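Oxidoreductase (PDB 3E18) binds the dinucleotide cofactor NAD in a Rossmann-fold domain and is probably a dehydrogenase of the GFO/IDH/MocA family, its substrate unknown. Local coordinates at residues S18-V21 / T22-S25; L81-S84 / A85-G89; K135-E139 / Q140-G144. All blocks are in the same frame, centred on the assembly; numbering follows the deposited sequence.

Contact 1: S18-V21 / T22-S25; sequences SYHV and TLAS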
ATOM      1  N   SER A  18     -12.911 -28.452 -18.035  1.00 33.86           N
ATOM      2  CA  SER A  18     -13.855 -28.364 -19.144  1.00 35.76           C
ATOM      3  C   SER A  18     -13.502 -27.222 -20.098  1.00 39.79           C
ATOM      4  O   SER A  18     -13.719 -27.341 -21.297  1.00 40.86           O
ATOM      5  CB  SER A  18     -15.304 -28.235 -18.653  1.00 35.42           C
ATOM      6  OG  SER A  18     -15.477 -27.056 -17.896  1.00 41.18           O
ATOM      7  N   TYR A  19     -12.928 -26.142 -19.566  1.00 39.75           N
ATOM      8  CA  TYR A  19     -12.525 -24.997 -20.385  1.00 39.27           C
ATOM      9  C   TYR A  19     -11.267 -25.293 -21.202  1.00 38.52           C
ATOM     10  O   TYR A  19     -11.077 -24.742 -22.293  1.00 36.12           O
ATOM     11  CB  TYR A  19     -12.355 -23.731 -19.525  1.00 44.67           C
ATOM     12  CG  TYR A  19     -11.990 -22.491 -20.320  1.00 47.91           C
ATOM     13  CD1 TYR A  19     -12.794 -22.048 -21.377  1.00 50.51           C
ATOM     14  CD2 TYR A  19     -10.838 -21.762 -20.023  1.00 46.00           C
ATOM     15  CE1 TYR A  19     -12.458 -20.912 -22.119  1.00 50.59           C
ATOM     16  CE2 TYR A  19     -10.498 -20.615 -20.757  1.00 49.27           C
ATOM     17  CZ  TYR A  19     -11.313 -20.200 -21.805  1.00 50.94           C
ATOM     18  OH  TYR A  19     -10.986 -19.074 -22.534  1.00 53.93           O
ATOM     19  N   HIS A  20     -10.427 -26.193 -20.695  1.00 34.80           N
ATOM     20  CA  HIS A  20      -9.217 -26.603 -21.415  1.00 32.13           C
ATOM     21  C   HIS A  20      -9.511 -27.364 -22.712  1.00 33.54           C
ATOM     22  O   HIS A  20      -8.664 -27.417 -23.614  1.00 35.81           O
ATOM     23  CB  HIS A  20      -8.335 -27.441 -20.512  1.00 36.30           C
ATOM     24  CG  HIS A  20      -7.352 -26.636 -19.732  1.00 32.24           C
ATOM     25  ND1 HIS A  20      -6.148 -26.231 -20.261  1.00 32.78           N
ATOM     26  CD2 HIS A  20      -7.397 -26.143 -18.473  1.00 32.86           C
ATOM     27  CE1 HIS A  20      -5.484 -25.540 -19.356  1.00 27.68           C
ATOM     28  NE2 HIS A  20      -6.221 -25.466 -18.265  1.00 31.39           N
ATOM     29  N   VAL A  21     -10.705 -27.952 -22.794  1.00 32.17           N
ATOM     30  CA  VAL A  21     -11.198 -28.528 -24.046  1.00 34.85           C
ATOM     31  C   VAL A  21     -11.170 -27.455 -25.131  1.00 36.51           C
ATOM     32  O   VAL A  21     -10.534 -27.647 -26.168  1.00 40.03           O
ATOM     33  CB  VAL A  21     -12.617 -29.141 -23.893  1.00 38.47           C
ATOM     34  CG1 VAL A  21     -13.150 -29.617 -25.232  1.00 37.01           C
ATOM     35  CG2 VAL A  21     -12.595 -30.301 -22.896  1.00 35.90           C
ATOM     36  N   THR A  22     -11.803 -26.312 -24.856  1.00 36.57           N
ATOM     37  CA  THR A  22     -11.807 -25.160 -25.761  1.00 37.88           C
ATOM     38  C   THR A  22     -10.403 -24.615 -26.039  1.00 38.60           C
ATOM     39  O   THR A  22     -10.063 -24.345 -27.188  1.00 38.09           O
ATOM     40  CB  THR A  22     -12.732 -24.040 -25.232  1.00 40.86           C
ATOM     41  OG1 THR A  22     -13.991 -24.609 -24.850  1.00 45.98           O
ATOM     42  CG2 THR A  22     -12.976 -22.981 -26.298  1.00 43.85           C
ATOM     43  N   LEU A  23      -9.587 -24.486 -24.995  1.00 33.67           N
ATOM     44  CA  LEU A  23      -8.234 -23.931 -25.131  1.00 33.71           C
ATOM     45  C   LEU A  23      -7.280 -24.788 -25.953  1.00 35.20           C
ATOM     46  O   LEU A  23      -6.622 -24.283 -26.869  1.00 38.55           O
ATOM     47  CB  LEU A  23      -7.603 -23.662 -23.755  1.00 34.45           C
ATOM     48  CG  LEU A  23      -8.094 -22.472 -22.933  1.00 36.20           C
ATOM     49  CD1 LEU A  23      -7.400 -22.430 -21.570  1.00 36.14           C
ATOM     50  CD2 LEU A  23      -7.876 -21.173 -23.694  1.00 35.77           C
ATOM     51  N   ALA A  24      -7.190 -26.075 -25.622  1.00 35.69           N
ATOM     52  CA  ALA A  24      -6.277 -26.987 -26.322  1.00 38.36           C
ATOM     53  C   ALA A  24      -6.677 -27.211 -27.792  1.00 41.37           C
ATOM     54  O   ALA A  24      -5.810 -27.312 -28.667  1.00 38.95           O
ATOM     55  CB  ALA A  24      -6.175 -28.310 -25.580  1.00 35.83           C
ATOM     56  N   SER A  25      -7.985 -27.262 -28.055  1.00 41.20           N
ATOM     57  CA  SER A  25      -8.520 -27.403 -29.422  1.00 42.06           C
ATOM     58  C   SER A  25      -8.181 -26.244 -30.363  1.00 44.57           C
ATOM     59  O   SER A  25      -8.126 -26.428 -31.579  1.00 45.38           O
ATOM     60  CB  SER A  25     -10.034 -27.570 -29.385  1.00 43.79           C
ATOM     61  OG  SER A  25     -10.391 -28.767 -28.727  1.00 49.16           O
TER

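Contact 2: L81-S84 / A85-G89; sequences LAIS and ALEAG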
ATOM      1  N   LEU A  81      -0.349 -37.172  -9.732  1.00 30.57           N
ATOM      2  CA  LEU A  81      -0.840 -37.355 -11.099  1.00 27.89           C
ATOM      3  C   LEU A  81       0.198 -36.975 -12.148  1.00 28.26           C
ATOM      4  O   LEU A  81       0.303 -37.644 -13.171  1.00 29.72           O
ATOM      5  CB  LEU A  81      -2.142 -36.580 -11.323  1.00 29.12           C
ATOM      6  CG  LEU A  81      -3.293 -36.918 -10.369  1.00 32.86           C
ATOM      7  CD1 LEU A  81      -4.508 -36.014 -10.606  1.00 30.31           C
ATOM      8  CD2 LEU A  81      -3.696 -38.375 -10.430  1.00 35.09           C
ATOM      9  N   ALA A  82       0.960 -35.911 -11.889  1.00 25.21           N
ATOM     10  CA  ALA A  82       2.029 -35.481 -12.796  1.00 27.33           C
ATOM     11  C   ALA A  82       3.168 -36.481 -12.852  1.00 29.95           C
ATOM     12  O   ALA A  82       3.594 -36.856 -13.934  1.00 31.21           O
ATOM     13  CB  ALA A  82       2.559 -34.091 -12.431  1.00 23.83           C
ATOM     14  N   ILE A  83       3.660 -36.908 -11.690  1.00 27.20           N
ATOM     15  CA  ILE A  83       4.763 -37.878 -11.649  1.00 29.33           C
ATOM     16  C   ILE A  83       4.320 -39.203 -12.292  1.00 28.42           C
ATOM     17  O   ILE A  83       5.045 -39.760 -13.097  1.00 28.39           O
ATOM     18  CB  ILE A  83       5.316 -38.064 -10.210  1.00 30.88           C
ATOM     19  CG1 ILE A  83       6.038 -36.784  -9.764  1.00 28.64           C
ATOM     20  CG2 ILE A  83       6.226 -39.313 -10.115  1.00 28.57           C
ATOM     21  CD1 ILE A  83       6.475 -36.774  -8.304  1.00 34.23           C
ATOM     22  N   SER A  84       3.101 -39.653 -12.001  1.00 29.88           N
ATOM     23  CA  SER A  84       2.535 -40.825 -12.682  1.00 28.99           C
ATOM     24  C   SER A  84       2.508 -40.709 -14.200  1.00 31.55           C
ATOM     25  O   SER A  84       2.842 -41.668 -14.898  1.00 28.04           O
ATOM     26  CB  SER A  84       1.114 -41.109 -12.194  1.00 31.67           C
ATOM     27  OG  SER A  84       1.163 -41.572 -10.870  1.00 41.15           O
ATOM     28  N   ALA A  85       2.081 -39.553 -14.713  1.00 30.83           N
ATOM     29  CA  ALA A  85       1.994 -39.360 -16.159  1.00 28.43           C
ATOM     30  C   ALA A  85       3.380 -39.345 -16.776  1.00 26.67           C
ATOM     31  O   ALA A  85       3.626 -40.005 -17.792  1.00 28.66           O
ATOM     32  CB  ALA A  85       1.237 -38.091 -16.488  1.00 26.43           C
ATOM     33  N   LEU A  86       4.300 -38.630 -16.139  1.00 26.44           N
ATOM     34  CA  LEU A  86       5.680 -38.605 -16.597  1.00 25.47           C
ATOM     35  C   LEU A  86       6.273 -40.011 -16.695  1.00 26.90           C
ATOM     36  O   LEU A  86       6.729 -40.395 -17.772  1.00 28.84           O
ATOM     37  CB  LEU A  86       6.552 -37.685 -15.741  1.00 27.94           C
ATOM     38  CG  LEU A  86       6.215 -36.192 -15.901  1.00 23.77           C
ATOM     39  CD1 LEU A  86       6.797 -35.392 -14.757  1.00 25.21           C
ATOM     40  CD2 LEU A  86       6.659 -35.618 -17.261  1.00 21.81           C
ATOM     41  N   GLU A  87       6.213 -40.780 -15.602  1.00 26.57           N
ATOM     42  CA  GLU A  87       6.701 -42.176 -15.576  1.00 29.38           C
ATOM     43  C   GLU A  87       6.108 -43.046 -16.670  1.00 30.99           C
ATOM     44  O   GLU A  87       6.788 -43.910 -17.213  1.00 32.15           O
ATOM     45  CB  GLU A  87       6.415 -42.856 -14.230  1.00 27.07           C
ATOM     46  CG  GLU A  87       7.180 -42.298 -13.045  1.00 26.82           C
ATOM     47  CD  GLU A  87       8.669 -42.662 -13.038  1.00 36.48           C
ATOM     48  OE1 GLU A  87       9.172 -43.313 -13.993  1.00 33.12           O
ATOM     49  OE2 GLU A  87       9.336 -42.292 -12.048  1.00 35.28           O
ATOM     50  N   ALA A  88       4.835 -42.814 -16.976  1.00 28.74           N
ATOM     51  CA  ALA A  88       4.160 -43.490 -18.080  1.00 28.09           C
ATOM     52  C   ALA A  88       4.565 -43.019 -19.496  1.00 31.61           C
ATOM     53  O   ALA A  88       4.109 -43.579 -20.488  1.00 34.36           O
ATOM     54  CB  ALA A  88       2.643 -43.412 -17.882  1.00 22.89           C
ATOM     55  N   GLY A  89       5.428 -42.008 -19.590  1.00 28.16           N
ATOM     56  CA  GLY A  89       5.900 -41.495 -20.874  1.00 29.33           C
ATOM     57  C   GLY A  89       5.006 -40.433 -21.492  1.00 33.09           C
ATOM     58  O   GLY A  89       4.972 -40.276 -22.705  1.00 34.37           O
TER

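Contact 3: K135-E139 / Q140-G144; sequences KEMFE and QKTIG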
ATOM      1  N   LYS A 135       3.951  -4.515 -19.259  1.00 25.86           N
ATOM      2  CA  LYS A 135       5.171  -5.057 -19.850  1.00 29.26           C
ATOM      3  C   LYS A 135       5.670  -4.142 -20.960  1.00 26.69           C
ATOM      4  O   LYS A 135       6.857  -3.871 -21.055  1.00 26.26           O
ATOM      5  CB  LYS A 135       4.918  -6.471 -20.387  1.00 30.34           C
ATOM      6  CG  LYS A 135       6.160  -7.187 -20.878  1.00 31.37           C
ATOM      7  CD  LYS A 135       5.856  -8.666 -21.057  1.00 38.92           C
ATOM      8  CE  LYS A 135       7.131  -9.493 -21.094  1.00 42.95           C
ATOM      9  NZ  LYS A 135       7.775  -9.396 -22.429  1.00 42.21           N
ATOM     10  N   GLU A 136       4.756  -3.652 -21.790  1.00 26.19           N
ATOM     11  CA  GLU A 136       5.132  -2.644 -22.806  1.00 27.55           C
ATOM     12  C   GLU A 136       5.744  -1.386 -22.166  1.00 33.89           C
ATOM     13  O   GLU A 136       6.842  -0.951 -22.560  1.00 32.62           O
ATOM     14  CB  GLU A 136       3.931  -2.286 -23.695  1.00 29.77           C
ATOM     15  CG  GLU A 136       4.214  -1.218 -24.783  1.00 38.11           C
ATOM     16  CD  GLU A 136       5.061  -1.714 -25.962  1.00 47.47           C
ATOM     17  OE1 GLU A 136       5.397  -2.918 -26.018  1.00 36.46           O
ATOM     18  OE2 GLU A 136       5.379  -0.888 -26.850  1.00 45.79           O
ATOM     19  N   MET A 137       5.062  -0.842 -21.152  1.00 33.37           N
ATOM     20  CA  MET A 137       5.557   0.341 -20.432  1.00 26.75           C
ATOM     21  C   MET A 137       6.926   0.088 -19.812  1.00 29.85           C
ATOM     22  O   MET A 137       7.810   0.932 -19.902  1.00 29.74           O
ATOM     23  CB  MET A 137       4.561   0.809 -19.361  1.00 27.26           C
ATOM     24  CG  MET A 137       3.220   1.247 -19.912  1.00 30.79           C
ATOM     25  SD  MET A 137       1.986   1.559 -18.647  1.00 18.26           S
ATOM     26  CE  MET A 137       2.744   2.907 -17.754  1.00 27.17           C
ATOM     27  N   PHE A 138       7.090  -1.088 -19.208  1.00 28.95           N
ATOM     28  CA  PHE A 138       8.315  -1.477 -18.511  1.00 28.00           C
ATOM     29  C   PHE A 138       9.490  -1.546 -19.488  1.00 32.98           C
ATOM     30  O   PHE A 138      10.565  -1.010 -19.218  1.00 32.60           O
ATOM     31  CB  PHE A 138       8.086  -2.836 -17.810  1.00 28.70           C
ATOM     32  CG  PHE A 138       9.191  -3.257 -16.872  1.00 28.05           C
ATOM     33  CD1 PHE A 138       9.175  -2.867 -15.538  1.00 31.90           C
ATOM     34  CD2 PHE A 138      10.219  -4.089 -17.308  1.00 31.23           C
ATOM     35  CE1 PHE A 138      10.201  -3.260 -14.665  1.00 35.25           C
ATOM     36  CE2 PHE A 138      11.235  -4.486 -16.450  1.00 30.89           C
ATOM     37  CZ  PHE A 138      11.225  -4.074 -15.126  1.00 33.89           C
ATOM     38  N   GLU A 139       9.272  -2.194 -20.630  1.00 36.01           N
ATOM     39  CA  GLU A 139      10.339  -2.439 -21.611  1.00 39.52           C
ATOM     40  C   GLU A 139      10.673  -1.204 -22.446  1.00 36.86           C
ATOM     41  O   GLU A 139      11.840  -0.935 -22.738  1.00 39.73           O
ATOM     42  CB  GLU A 139       9.941  -3.588 -22.538  1.00 36.95           C
ATOM     43  CG  GLU A 139       9.924  -4.942 -21.853  1.00 39.86           C
ATOM     44  CD  GLU A 139       9.319  -6.026 -22.712  1.00 43.32           C
ATOM     45  OE1 GLU A 139       8.684  -5.701 -23.739  1.00 44.79           O
ATOM     46  OE2 GLU A 139       9.477  -7.210 -22.351  1.00 52.32           O
ATOM     47  N   GLN A 140       9.645  -0.447 -22.808  1.00 35.37           N
ATOM     48  CA  GLN A 140       9.829   0.751 -23.639  1.00 34.89           C
ATOM     49  C   GLN A 140      10.139   2.015 -22.852  1.00 36.67           C
ATOM     50  O   GLN A 140      10.295   3.093 -23.437  1.00 34.61           O
ATOM     51  CB  GLN A 140       8.624   0.960 -24.561  1.00 31.75           C
ATOM     52  CG  GLN A 140       8.466  -0.171 -25.595  1.00 41.14           C
ATOM     53  CD  GLN A 140       9.758  -0.465 -26.356  1.00 48.65           C
ATOM     54  OE1 GLN A 140      10.454   0.451 -26.808  1.00 47.00           O
ATOM     55  NE2 GLN A 140      10.085  -1.745 -26.493  1.00 45.90           N
ATOM     56  N   LYS A 141      10.221   1.865 -21.526  1.00 34.99           N
ATOM     57  CA  LYS A 141      10.459   2.965 -20.591  1.00 33.66           C
ATOM     58  C   LYS A 141       9.472   4.127 -20.734  1.00 32.25           C
ATOM     59  O   LYS A 141       9.862   5.282 -20.663  1.00 32.16           O
ATOM     60  CB  LYS A 141      11.916   3.448 -20.658  1.00 36.70           C
ATOM     61  CG  LYS A 141      12.940   2.399 -20.237  1.00 46.20           C
ATOM     62  CD  LYS A 141      14.338   2.803 -20.682  1.00 54.76           C
ATOM     63  CE  LYS A 141      15.358   1.691 -20.463  1.00 65.50           C
ATOM     64  NZ  LYS A 141      16.188   1.900 -19.241  1.00 68.52           N
ATOM     65  N   THR A 142       8.194   3.798 -20.933  1.00 27.52           N
ATOM     66  CA  THR A 142       7.136   4.779 -21.140  1.00 26.97           C
ATOM     67  C   THR A 142       7.035   5.818 -20.020  1.00 30.52           C
ATOM     68  O   THR A 142       6.745   6.999 -20.275  1.00 26.64           O
ATOM     69  CB  THR A 142       5.771   4.065 -21.283  1.00 27.43           C
ATOM     70  OG1 THR A 142       5.869   3.057 -22.283  1.00 29.40           O
ATOM     71  CG2 THR A 142       4.670   5.030 -21.677  1.00 33.50           C
ATOM     72  N   ILE A 143       7.247   5.380 -18.778  1.00 24.35           N
ATOM     73  CA  ILE A 143       7.300   6.307 -17.654  1.00 22.37           C
ATOM     74  C   ILE A 143       8.713   6.336 -17.075  1.00 24.09           C
ATOM     75  O   ILE A 143       8.905   6.480 -15.871  1.00 24.18           O
ATOM     76  CB  ILE A 143       6.223   6.019 -16.587  1.00 23.75           C
ATOM     77  CG1 ILE A 143       6.279   4.562 -16.090  1.00 25.30           C
ATOM     78  CG2 ILE A 143       4.837   6.316 -17.150  1.00 23.20           C
ATOM     79  CD1 ILE A 143       5.306   4.254 -14.953  1.00 23.84           C
ATOM     80  N   GLY A 144       9.698   6.212 -17.955  1.00 29.39           N
ATOM     81  CA  GLY A 144      11.104   6.098 -17.544  1.00 27.25           C
ATOM     82  C   GLY A 144      11.366   4.705 -16.996  1.00 33.21           C
ATOM     83  O   GLY A 144      10.733   3.729 -17.419  1.00 31.02           O
TER
HETATM   84  O   HOH W   1       7.645  -3.804 -25.773  1.00 38.38           O
HETATM   85  O   HOH W   2       8.404   2.724 -17.826  1.00 22.88           O

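Contact 1: S18-V21 / T22-S25
One face of the Y19 ring is covered by L23 one turn on: CG of L23 stands 4.2 Å from the ring centroid and 28° off the normal, a CH-pi contact. The isobutyl group runs obliquely across that face, with L23 CD1 3.7 Å from Y19 CE2 while L23 CD2 turns toward the hydroxyl end. A chi1 of -178° swings the phenol toward the carbonyl side of its residue, where L23 sits. L23 also serves the H20 imidazole, where its CD1 lies 4.2 Å above the plane but nearer the ring's edge than its middle; the ring of H122 meets that of H20 with planes at about 60°. Hydrogen bonds link H20 ND1 with the Y308 hydroxyl and NE2 with the carboxylate of the NAD-binding residue E95. Y19, H20 and L23 belong to helix 15-25, which follows the glycine-rich turn of the first beta-alpha-beta unit in the Rossmann fold; A24 packs on L8 and L30 of the flanking strands. Backbone bonds continue, A24 N reaching H20 O at 2.8 Å. At V21 O two donors converge from opposite faces of the carbonyl plane, S25 N at 3.2 Å and S25 OG at 2.8 Å.

Contact 2: L81-S84 / A85-G89
Successive turns of a single helix, 78-87, meet here through i to i+4 backbone bonds and end in a Schellman motif, within the Rossmann-fold unit strand 68-71, helix 78-87, strand 91-95. Four bonds carry the contact: A85 N to L81 O, L86 N to A82 O, E87 N to I83 O and A88 N to S84 O. The inner two are the straighter; E87 N meets I83 O at 2.9 Å with an N-H...O angle of 176°, against 151° for A88 N on S84 O. The carbonyl O of L81 also accepts from the hydroxyl of Y57. Side chains add little to one another and mostly pack outward: A82 and A85 on strand 68-71, L86 on I108 and V111 of helix 102-115. L86 still leans back over the preceding turn, its CG 3.3 Å from A82 O. E87 does likewise; with CG beside its own backbone N (chi1 -67°), that methylene comes to 3.3 Å from I83 O and 4.3 Å from I83 CG2, before the chain bends at chi2. S84 OG bonds back to E80 O in the same helix. At the C-terminal end of the helix G89 takes positive phi, and its N closes the last turn on L86 O at 2.8 Å.

Contact 3: K135-E139 / Q140-G144
M137 and T142 meet where helix 129-140 gives way to the loop leading to strand 146-154, and this is the compact side of the contact. T142 directs its side chain at the helix, with OG1 3.3 Å from M137 CA and CB against the M137 CB and CG methylenes. Beyond them the thioether bends at chi3 (62°), bringing the methyl CE to 4.0 Å from I143 CD1; I259 of strand 257-262 and P298 also pack here. K141, with positive phi, ends the helical path and opens a type I turn to G144, so that T142 N returns to M137 O at 3.1 Å, in the carbonyl plane and on a lone pair. A water at this junction donates hydrogen bonds to M137 O and G144 O and accepts one from the N-H of I143, giving M137 O two donors.

The solvent side holds E139 and Q140, both exposed, and E136, partly so. The side chains of E136 and Q140 pass at a slant, carboxylate and amide planes 30° apart, with E136 OE2 3.4 Å from Q140 CG. Another water donates to E139 OE1 at 3.0 Å and accepts from Q140 NE2 over a long 3.3 Å. K135 NZ makes a salt bridge to E139 OE2 at 2.8 Å, on the syn side but 27° out of the carboxylate plane. The K135 ammonium probably offsets part of the negative charge that E136 and E139 bring together.

Contacts 1 and 2 belong to the same NAD-binding Rossmann domain, on helices of two beta-alpha-beta units that share one parallel sheet; their centres are 21 Å apart and their nearest atoms about 13 Å, so they do not touch. Both approach the cofactor: the side chain of L81 in contact 2 lies about 4 Å from NAD, that of H20 in contact 1 about 6 Å. Contact 3 lies in the family's C-terminal domain, away from the annotated binding residues, with its centre 33 Å from that of contact 1 and 41 Å from that of contact 2. Contacts 2 and 3 fall on opposite sides of the chain's centre.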